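Local coordinates for protein D-alanyl-D-alanine carboxypeptidase (Vibrio cholerae, PDB 5TR7) that probably trims the terminal D-alanine from peptidoglycan precursor peptides, as a serine-type, penicillin-binding carboxypeptidase of the S11 family, at residues A[9-14]-A[23-28]; A[128-133]-A[154-159]; A[223-228]-A[242-247]. One frame throughout, in Å; residues are numbered along the deposited sequence.

Contact 1 (A[9-14]-A[23-28]); sequences KGYVLM and AEKEMD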
loop_
_atom_site.group_PDB
_atom_site.type_symbol
_atom_site.label_atom_id
_atom_site.label_comp_id
_atom_site.label_asym_id
_atom_site.label_seq_id
_atom_site.Cartn_x
_atom_site.Cartn_y
_atom_site.Cartn_z
ATOM N N LYS A 9 -16.089 4.596 6.603
ATOM C CA LYS A 9 -16.245 3.914 7.890
ATOM C C LYS A 9 -15.153 4.312 8.912
ATOM O O LYS A 9 -15.406 4.364 10.109
ATOM C CB LYS A 9 -16.293 2.427 7.641
ATOM C CG LYS A 9 -16.647 1.550 8.838
ATOM C CD LYS A 9 -16.300 0.111 8.500
ATOM C CE LYS A 9 -16.564 -0.878 9.614
ATOM N NZ LYS A 9 -15.993 -2.193 9.189
ATOM N N GLY A 10 -13.961 4.626 8.439
ATOM C CA GLY A 10 -12.888 5.092 9.297
ATOM C C GLY A 10 -11.886 5.941 8.519
ATOM O O GLY A 10 -11.686 5.713 7.345
ATOM N N TYR A 11 -11.273 6.924 9.152
ATOM C CA TYR A 11 -10.238 7.681 8.472
ATOM C C TYR A 11 -9.316 8.333 9.427
ATOM O O TYR A 11 -9.601 8.432 10.629
ATOM C CB TYR A 11 -10.839 8.752 7.556
ATOM C CG TYR A 11 -11.647 9.840 8.267
ATOM C CD1 TYR A 11 -11.028 10.969 8.806
ATOM C CD2 TYR A 11 -13.032 9.758 8.375
ATOM C CE1 TYR A 11 -11.769 11.976 9.413
ATOM C CE2 TYR A 11 -13.773 10.758 8.978
ATOM C CZ TYR A 11 -13.130 11.867 9.482
ATOM O OH TYR A 11 -13.849 12.871 10.078
ATOM N N VAL A 12 -8.166 8.715 8.878
ATOM C CA VAL A 12 -7.187 9.482 9.620
ATOM C C VAL A 12 -6.485 10.418 8.689
ATOM O O VAL A 12 -6.252 10.082 7.536
ATOM C CB VAL A 12 -6.217 8.638 10.450
ATOM C CG1 VAL A 12 -5.435 7.705 9.598
ATOM C CG2 VAL A 12 -5.252 9.556 11.184
ATOM N N LEU A 13 -6.179 11.605 9.166
ATOM C CA LEU A 13 -5.454 12.566 8.387
ATOM C C LEU A 13 -4.293 12.922 9.249
ATOM O O LEU A 13 -4.469 13.322 10.352
ATOM C CB LEU A 13 -6.303 13.781 8.112
ATOM C CG LEU A 13 -5.591 14.963 7.496
ATOM C CD1 LEU A 13 -4.810 14.543 6.289
ATOM C CD2 LEU A 13 -6.572 16.047 7.139
ATOM N N MET A 14 -3.095 12.788 8.733
ATOM C CA MET A 14 -1.897 13.029 9.511
ATOM C C MET A 14 -0.932 13.946 8.837
ATOM O O MET A 14 -0.713 13.855 7.632
ATOM C CB MET A 14 -1.219 11.676 9.753
ATOM C CG MET A 14 0.146 11.719 10.408
ATOM S SD MET A 14 0.893 10.091 10.543
ATOM C CE MET A 14 0.004 9.458 11.959
ATOM N N ALA A 23 -7.355 15.019 11.956
ATOM C CA ALA A 23 -8.756 14.605 12.034
ATOM C C ALA A 23 -8.768 13.094 11.969
ATOM O O ALA A 23 -7.849 12.481 11.410
ATOM C CB ALA A 23 -9.555 15.199 10.882
ATOM N N GLU A 24 -9.838 12.497 12.461
ATOM C CA GLU A 24 -9.960 11.049 12.445
ATOM C C GLU A 24 -11.324 10.567 12.830
ATOM O O GLU A 24 -12.051 11.276 13.481
ATOM C CB GLU A 24 -8.943 10.430 13.438
ATOM C CG GLU A 24 -9.166 10.707 14.919
ATOM C CD GLU A 24 -10.260 9.844 15.597
ATOM O OE1 GLU A 24 -10.636 8.722 15.144
ATOM O OE2 GLU A 24 -10.720 10.278 16.659
ATOM N N LYS A 25 -11.607 9.326 12.465
ATOM C CA LYS A 25 -12.817 8.630 12.832
ATOM C C LYS A 25 -12.440 7.155 12.917
ATOM O O LYS A 25 -11.769 6.617 12.017
ATOM C CB LYS A 25 -13.844 8.846 11.764
ATOM C CG LYS A 25 -15.198 8.299 12.102
ATOM C CD LYS A 25 -16.013 8.208 10.821
ATOM C CE LYS A 25 -17.316 7.489 11.111
ATOM N NZ LYS A 25 -18.049 7.324 9.844
ATOM N N GLU A 26 -12.756 6.514 14.039
ATOM C CA GLU A 26 -12.448 5.091 14.205
ATOM C C GLU A 26 -10.983 4.777 13.899
ATOM O O GLU A 26 -10.637 3.717 13.392
ATOM C CB GLU A 26 -13.375 4.252 13.284
ATOM C CG GLU A 26 -14.842 4.444 13.589
ATOM C CD GLU A 26 -15.232 3.871 14.930
ATOM O OE1 GLU A 26 -14.997 2.696 15.196
ATOM O OE2 GLU A 26 -15.808 4.600 15.723
ATOM N N MET A 27 -10.144 5.738 14.228
ATOM C CA MET A 27 -8.715 5.713 13.960
ATOM C C MET A 27 -7.980 4.428 14.420
ATOM O O MET A 27 -7.076 3.926 13.728
ATOM C CB MET A 27 -8.153 6.896 14.733
ATOM C CG MET A 27 -6.678 7.115 14.601
ATOM S SD MET A 27 -6.109 8.600 15.418
ATOM C CE MET A 27 -6.073 8.084 17.122
ATOM N N ASP A 28 -8.356 3.954 15.603
ATOM C CA ASP A 28 -7.719 2.793 16.176
ATOM C C ASP A 28 -8.627 1.579 16.167
ATOM O O ASP A 28 -8.343 0.606 16.876
ATOM C CB ASP A 28 -7.224 3.087 17.603
ATOM C CG ASP A 28 -6.156 4.136 17.634
ATOM O OD1 ASP A 28 -5.218 4.095 16.820
ATOM O OD2 ASP A 28 -6.254 5.045 18.475
#
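The ring of Tyr11 lies under the aliphatic start of Lys25: CB of Lys25 stands 3.8 Å from the centroid of the Tyr11 ring, 28° off its normal, a CH-pi contact over the face. Near the same face comes the backbone of Glu24, while CE1 of Tyr11 reaches CB of Ala23 at 4.2 Å. With CG between its own backbone N and carbonyl carbon (chi1 63°), the ring is folded back across the neighbouring strand. The side chains of Tyr11 and Lys25 cross at about a right angle; Lys25 then runs extended past the ring, and its NZ is hydrogen-bonded to Ala8 O. A long lysine suits this partly exposed edge strand, covering an aromatic with methylenes and carrying its charge onward.

The backbones pair through Tyr11 and Lys25, whose N and O atoms bond in both directions at 2.9 Å (Tyr11 N to Lys25 O, Lys25 N to Tyr11 O), and through Leu13 N to Ala23 O, also 2.9 Å. Between them Val12 and Glu24 form a non-hydrogen-bonded pair, its residues facing the other side of the sheet. There Glu24, bent at chi2, accepts Met27 N on OE1 at 3.2 Å, tying down the chain where it leaves the strand, and Met27 SD approaches Val12 CG2. This is an antiparallel beta hairpin, forming one margin of the five-stranded sheet of the penicillin-binding, beta-lactamase-like fold.

Contact 2 (A[128-133]-A[154-159]); sequences LGMKNS and ALLGQA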
loop_
_atom_site.group_PDB
_atom_site.type_symbol
_atom_site.label_atom_id
_atom_site.label_comp_id
_atom_site.label_asym_id
_atom_site.label_seq_id
_atom_site.Cartn_x
_atom_site.Cartn_y
_atom_site.Cartn_z
ATOM N N LEU A 128 7.828 0.026 13.724
ATOM C CA LEU A 128 7.247 1.257 13.242
ATOM C C LEU A 128 6.151 1.771 14.192
ATOM O O LEU A 128 5.645 2.823 13.930
ATOM C CB LEU A 128 6.652 1.089 11.868
ATOM C CG LEU A 128 7.620 0.806 10.706
ATOM C CD1 LEU A 128 6.911 0.493 9.407
ATOM C CD2 LEU A 128 8.666 1.887 10.508
ATOM N N GLY A 129 5.771 1.059 15.270
ATOM C CA GLY A 129 4.697 1.569 16.152
ATOM C C GLY A 129 3.263 1.228 15.703
ATOM O O GLY A 129 2.286 1.794 16.151
ATOM N N MET A 130 3.152 0.228 14.852
ATOM C CA MET A 130 1.855 -0.279 14.401
ATOM C C MET A 130 1.417 -1.345 15.440
ATOM O O MET A 130 1.304 -2.518 15.135
ATOM C CB MET A 130 1.990 -0.875 12.997
ATOM C CG MET A 130 2.542 0.149 11.984
ATOM S SD MET A 130 2.882 -0.596 10.412
ATOM C CE MET A 130 1.292 -1.181 9.827
ATOM N N LYS A 131 1.081 -0.899 16.626
ATOM C CA LYS A 131 0.716 -1.790 17.732
ATOM C C LYS A 131 -0.629 -2.499 17.584
ATOM O O LYS A 131 -0.893 -3.417 18.320
ATOM C CB LYS A 131 0.761 -0.982 19.018
ATOM C CG LYS A 131 2.045 -0.158 19.141
ATOM C CD LYS A 131 2.229 0.367 20.544
ATOM C CE LYS A 131 1.104 1.324 20.907
ATOM N NZ LYS A 131 1.279 1.899 22.279
ATOM N N ASN A 132 -1.457 -2.094 16.613
ATOM C CA ASN A 132 -2.731 -2.750 16.382
ATOM C C ASN A 132 -2.813 -3.377 14.995
ATOM O O ASN A 132 -3.862 -3.419 14.369
ATOM C CB ASN A 132 -3.858 -1.753 16.609
ATOM C CG ASN A 132 -4.055 -1.404 18.073
ATOM O OD1 ASN A 132 -3.858 -2.196 18.975
ATOM N ND2 ASN A 132 -4.539 -0.222 18.289
ATOM N N SER A 133 -1.690 -3.897 14.539
ATOM C CA SER A 133 -1.619 -4.541 13.257
ATOM C C SER A 133 -0.973 -5.906 13.333
ATOM O O SER A 133 -0.080 -6.112 14.133
ATOM C CB SER A 133 -0.815 -3.661 12.289
ATOM O OG SER A 133 -1.443 -2.384 12.113
ATOM N N ALA A 154 -1.621 4.744 8.384
ATOM C CA ALA A 154 -1.049 6.043 8.159
ATOM C C ALA A 154 0.435 6.039 8.504
ATOM O O ALA A 154 1.264 6.635 7.784
ATOM C CB ALA A 154 -1.736 7.054 9.036
ATOM N N LEU A 155 0.769 5.418 9.646
ATOM C CA LEU A 155 2.172 5.313 10.050
ATOM C C LEU A 155 2.919 4.580 8.956
ATOM O O LEU A 155 3.988 4.962 8.605
ATOM C CB LEU A 155 2.330 4.524 11.374
ATOM C CG LEU A 155 1.912 5.167 12.687
ATOM C CD1 LEU A 155 1.933 4.174 13.888
ATOM C CD2 LEU A 155 2.749 6.390 12.986
ATOM N N LEU A 156 2.298 3.568 8.356
ATOM C CA LEU A 156 2.976 2.793 7.342
ATOM C C LEU A 156 3.238 3.607 6.087
ATOM O O LEU A 156 4.310 3.519 5.487
ATOM C CB LEU A 156 2.219 1.505 7.028
ATOM C CG LEU A 156 2.798 0.554 6.001
ATOM C CD1 LEU A 156 4.149 0.080 6.427
ATOM C CD2 LEU A 156 1.918 -0.626 5.771
ATOM N N GLY A 157 2.230 4.340 5.671
ATOM C CA GLY A 157 2.373 5.207 4.482
ATOM C C GLY A 157 3.492 6.222 4.742
ATOM O O GLY A 157 4.331 6.470 3.882
ATOM N N GLN A 158 3.465 6.843 5.930
ATOM C CA GLN A 158 4.464 7.822 6.323
ATOM C C GLN A 158 5.870 7.192 6.296
ATOM O O GLN A 158 6.826 7.805 5.800
ATOM C CB GLN A 158 4.164 8.344 7.750
ATOM C CG GLN A 158 5.200 9.309 8.326
ATOM C CD GLN A 158 5.016 9.611 9.803
ATOM O OE1 GLN A 158 4.769 8.746 10.615
ATOM N NE2 GLN A 158 5.045 10.874 10.125
ATOM N N ALA A 159 5.987 5.987 6.844
ATOM C CA ALA A 159 7.284 5.278 6.875
ATOM C C ALA A 159 7.813 4.953 5.499
ATOM O O ALA A 159 9.036 4.913 5.303
ATOM C CB ALA A 159 7.159 3.984 7.673
#
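Leu128 and Leu155 both hold CG anti to the carbonyl carbon (chi1 -67° and -73°), which sends each leucine at the opposing segment, while Met130 bends at chi3 (62°), which turns its CE onto Leu156. The contact seats the loop that follows helix 114-127 on helix 150-163, which packs against the sheet of the penicillin-binding fold. A Schellman motif ends the first helix, and Gly129 supplies its positive phi, a conformation in which a side chain would press on the preceding carbonyl.

Leu128 forks over Ala159: CD2 of Leu128 is 3.8 Å from CB of Ala159, whose small methyl lets the branched tip settle close to the helix, and CD1 of Leu128 meets CD1 of Leu156 at 4.1 Å. Next along the loop, CE of Met130 packs 4.0 Å from CB of Leu156. The flexible, unbranched thioether suits a place where the chain must curl beside a leucine, and Met40 of helix 37-50 touches both residues. Ending the type I turn 130-133, Ser133 OG is hydrogen-bonded to Asp152 OD2 near the start of helix 150-163. Closest to the loop backbone, CD1 of Leu155 lies 3.3 Å from the carbonyl O of Gly129.

Contact 3 (A[223-228]-A[242-247]); sequences LVAVVM and KLLSYG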
loop_
_atom_site.group_PDB
_atom_site.type_symbol
_atom_site.label_atom_id
_atom_site.label_comp_id
_atom_site.label_asym_id
_atom_site.label_seq_id
_atom_site.Cartn_x
_atom_site.Cartn_y
_atom_site.Cartn_z
ATOM N N LEU A 223 0.954 15.810 3.632
ATOM C CA LEU A 223 -0.036 15.126 4.433
ATOM C C LEU A 223 -0.150 13.704 4.026
ATOM O O LEU A 223 0.115 13.382 2.896
ATOM C CB LEU A 223 -1.403 15.752 4.234
ATOM C CG LEU A 223 -1.556 17.239 4.566
ATOM C CD1 LEU A 223 -2.895 17.759 3.975
ATOM C CD2 LEU A 223 -1.484 17.434 6.090
ATOM N N VAL A 224 -0.550 12.860 4.975
ATOM C CA VAL A 224 -0.851 11.462 4.712
ATOM C C VAL A 224 -2.303 11.277 5.153
ATOM O O VAL A 224 -2.657 11.651 6.268
ATOM C CB VAL A 224 0.052 10.527 5.493
ATOM C CG1 VAL A 224 -0.376 9.092 5.263
ATOM C CG2 VAL A 224 1.478 10.684 5.027
ATOM N N ALA A 225 -3.132 10.734 4.286
ATOM C CA ALA A 225 -4.536 10.443 4.608
ATOM C C ALA A 225 -4.903 8.997 4.338
ATOM O O ALA A 225 -4.338 8.335 3.453
ATOM C CB ALA A 225 -5.469 11.335 3.805
ATOM N N VAL A 226 -5.743 8.466 5.207
ATOM C CA VAL A 226 -6.219 7.102 5.035
ATOM C C VAL A 226 -7.745 7.170 5.106
ATOM O O VAL A 226 -8.315 7.780 6.028
ATOM C CB VAL A 226 -5.721 6.204 6.185
ATOM C CG1 VAL A 226 -6.253 4.807 6.036
ATOM C CG2 VAL A 226 -4.217 6.225 6.238
ATOM N N VAL A 227 -8.397 6.569 4.128
ATOM C CA VAL A 227 -9.891 6.529 4.094
ATOM C C VAL A 227 -10.256 5.076 3.903
ATOM O O VAL A 227 -9.757 4.428 3.027
ATOM C CB VAL A 227 -10.443 7.470 3.000
ATOM C CG1 VAL A 227 -11.935 7.397 2.897
ATOM C CG2 VAL A 227 -10.076 8.906 3.362
ATOM N N MET A 228 -11.084 4.555 4.788
ATOM C CA MET A 228 -11.483 3.145 4.718
ATOM C C MET A 228 -12.962 2.998 4.636
ATOM O O MET A 228 -13.683 3.632 5.372
ATOM C CB MET A 228 -11.038 2.388 5.989
ATOM C CG MET A 228 -9.563 2.586 6.286
ATOM S SD MET A 228 -8.441 1.824 5.096
ATOM C CE MET A 228 -8.690 0.097 5.699
ATOM N N LYS A 242 -11.146 15.722 -0.163
ATOM C CA LYS A 242 -11.692 16.649 0.850
ATOM C C LYS A 242 -10.814 16.599 2.073
ATOM O O LYS A 242 -10.455 17.618 2.615
ATOM C CB LYS A 242 -13.097 16.310 1.346
ATOM C CG LYS A 242 -14.209 16.537 0.385
ATOM C CD LYS A 242 -15.516 15.880 0.860
ATOM C CE LYS A 242 -16.499 15.977 -0.297
ATOM N NZ LYS A 242 -17.613 14.998 -0.185
ATOM N N LEU A 243 -10.510 15.405 2.514
ATOM C CA LEU A 243 -9.709 15.245 3.684
ATOM C C LEU A 243 -8.413 15.969 3.513
ATOM O O LEU A 243 -8.020 16.693 4.365
ATOM C CB LEU A 243 -9.477 13.778 3.946
ATOM C CG LEU A 243 -9.151 13.362 5.356
ATOM C CD1 LEU A 243 -9.992 14.082 6.377
ATOM C CD2 LEU A 243 -9.292 11.873 5.494
ATOM N N LEU A 244 -7.761 15.782 2.386
ATOM C CA LEU A 244 -6.467 16.426 2.133
ATOM C C LEU A 244 -6.583 17.949 2.041
ATOM O O LEU A 244 -5.752 18.652 2.626
ATOM C CB LEU A 244 -5.796 15.873 0.871
ATOM C CG LEU A 244 -5.272 14.447 0.945
ATOM C CD1 LEU A 244 -5.026 13.888 -0.454
ATOM C CD2 LEU A 244 -4.012 14.331 1.765
ATOM N N SER A 245 -7.568 18.478 1.311
ATOM C CA SER A 245 -7.727 19.940 1.203
ATOM C C SER A 245 -7.926 20.569 2.557
ATOM O O SER A 245 -7.400 21.644 2.821
ATOM C CB SER A 245 -8.917 20.342 0.342
ATOM O OG SER A 245 -8.749 19.766 -0.902
ATOM N N TYR A 246 -8.710 19.917 3.403
ATOM C CA TYR A 246 -8.913 20.420 4.739
ATOM C C TYR A 246 -7.554 20.523 5.469
ATOM O O TYR A 246 -7.256 21.493 6.105
ATOM C CB TYR A 246 -9.857 19.479 5.509
ATOM C CG TYR A 246 -9.876 19.730 6.988
ATOM C CD1 TYR A 246 -10.608 20.819 7.529
ATOM C CD2 TYR A 246 -9.193 18.918 7.837
ATOM C CE1 TYR A 246 -10.622 21.091 8.905
ATOM C CE2 TYR A 246 -9.226 19.128 9.228
ATOM C CZ TYR A 246 -9.901 20.225 9.750
ATOM O OH TYR A 246 -9.864 20.389 11.107
ATOM N N GLY A 247 -6.716 19.540 5.326
ATOM C CA GLY A 247 -5.414 19.566 6.018
ATOM C C GLY A 247 -4.555 20.726 5.516
ATOM O O GLY A 247 -3.860 21.359 6.302
#
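Helix 233-251, the last of the modelled chain, lies across one face of the five-stranded antiparallel sheet, a helix-on-sheet packing of the penicillin-binding, beta-lactamase-like fold, and this contact joins it to strand 221-230. The short segments run at 149° to one another, with their axes 8.8 Å apart at closest approach. Leu223, Ala225 and Val227 face the helix, whereas Val224 and Val226 point from the opposite face, where Val226 meets Ala154 of helix 150-163. The strand is therefore apolar on both sides, as befits one sandwiched between helices.

Two leucines of the helix fill the interface. Leu244 has CG anti to its carbonyl carbon, and with chi1 -70° and chi2 163° its CD2 is turned toward the strand, 3.9 Å from CB of Leu223 and 3.9 Å from CB of Ala225. One methyl thus bridges two residues that point the same way. Ala225 leaves space for both leucines, since CD2 of Leu243 also comes to 4.2 Å from its CB. Leu243 slides past Val227 in the opposite direction, and its CD2 touches CG2 of Val227 at 3.7 Å. Further partners of Leu243 are Tyr11 and Leu13 of the neighbouring strand, so this leucine spans two strands.

At the other end the longer Leu223 reaches the helix backbone. Here glycine is the fitting residue, because a CB on Gly247 would collide with the leucine methyl: CD1 of Leu223 lies 3.7 Å from CA of Gly247 and 3.3 Å from the carbonyl O of Leu244.

Contacts 1 and 3 share one sheet, their centres 9 Å apart: Gly10 O and Met228 N of neighbouring strands lie 2.9 Å apart, a probable hydrogen bond, and Lys9 and Gly10 both face Met228, a classic beta bulge. Contact 2 lies on the face of the sheet opposite helix 233-251; there CG1 of Val12 meets CB of Ala154 at 3.8 Å. The side chain of Leu156 is about 8 Å from those of Lys38, the predicted proton acceptor, and Lys201, predicted to bind substrate; that of Val226 in contact 3 is about 9 Å from that of Lys201. Glu233, Arg236 and Lys237 of helix 233-251 help bind the nitrite ion, whereas contact 1 lies away from these sites.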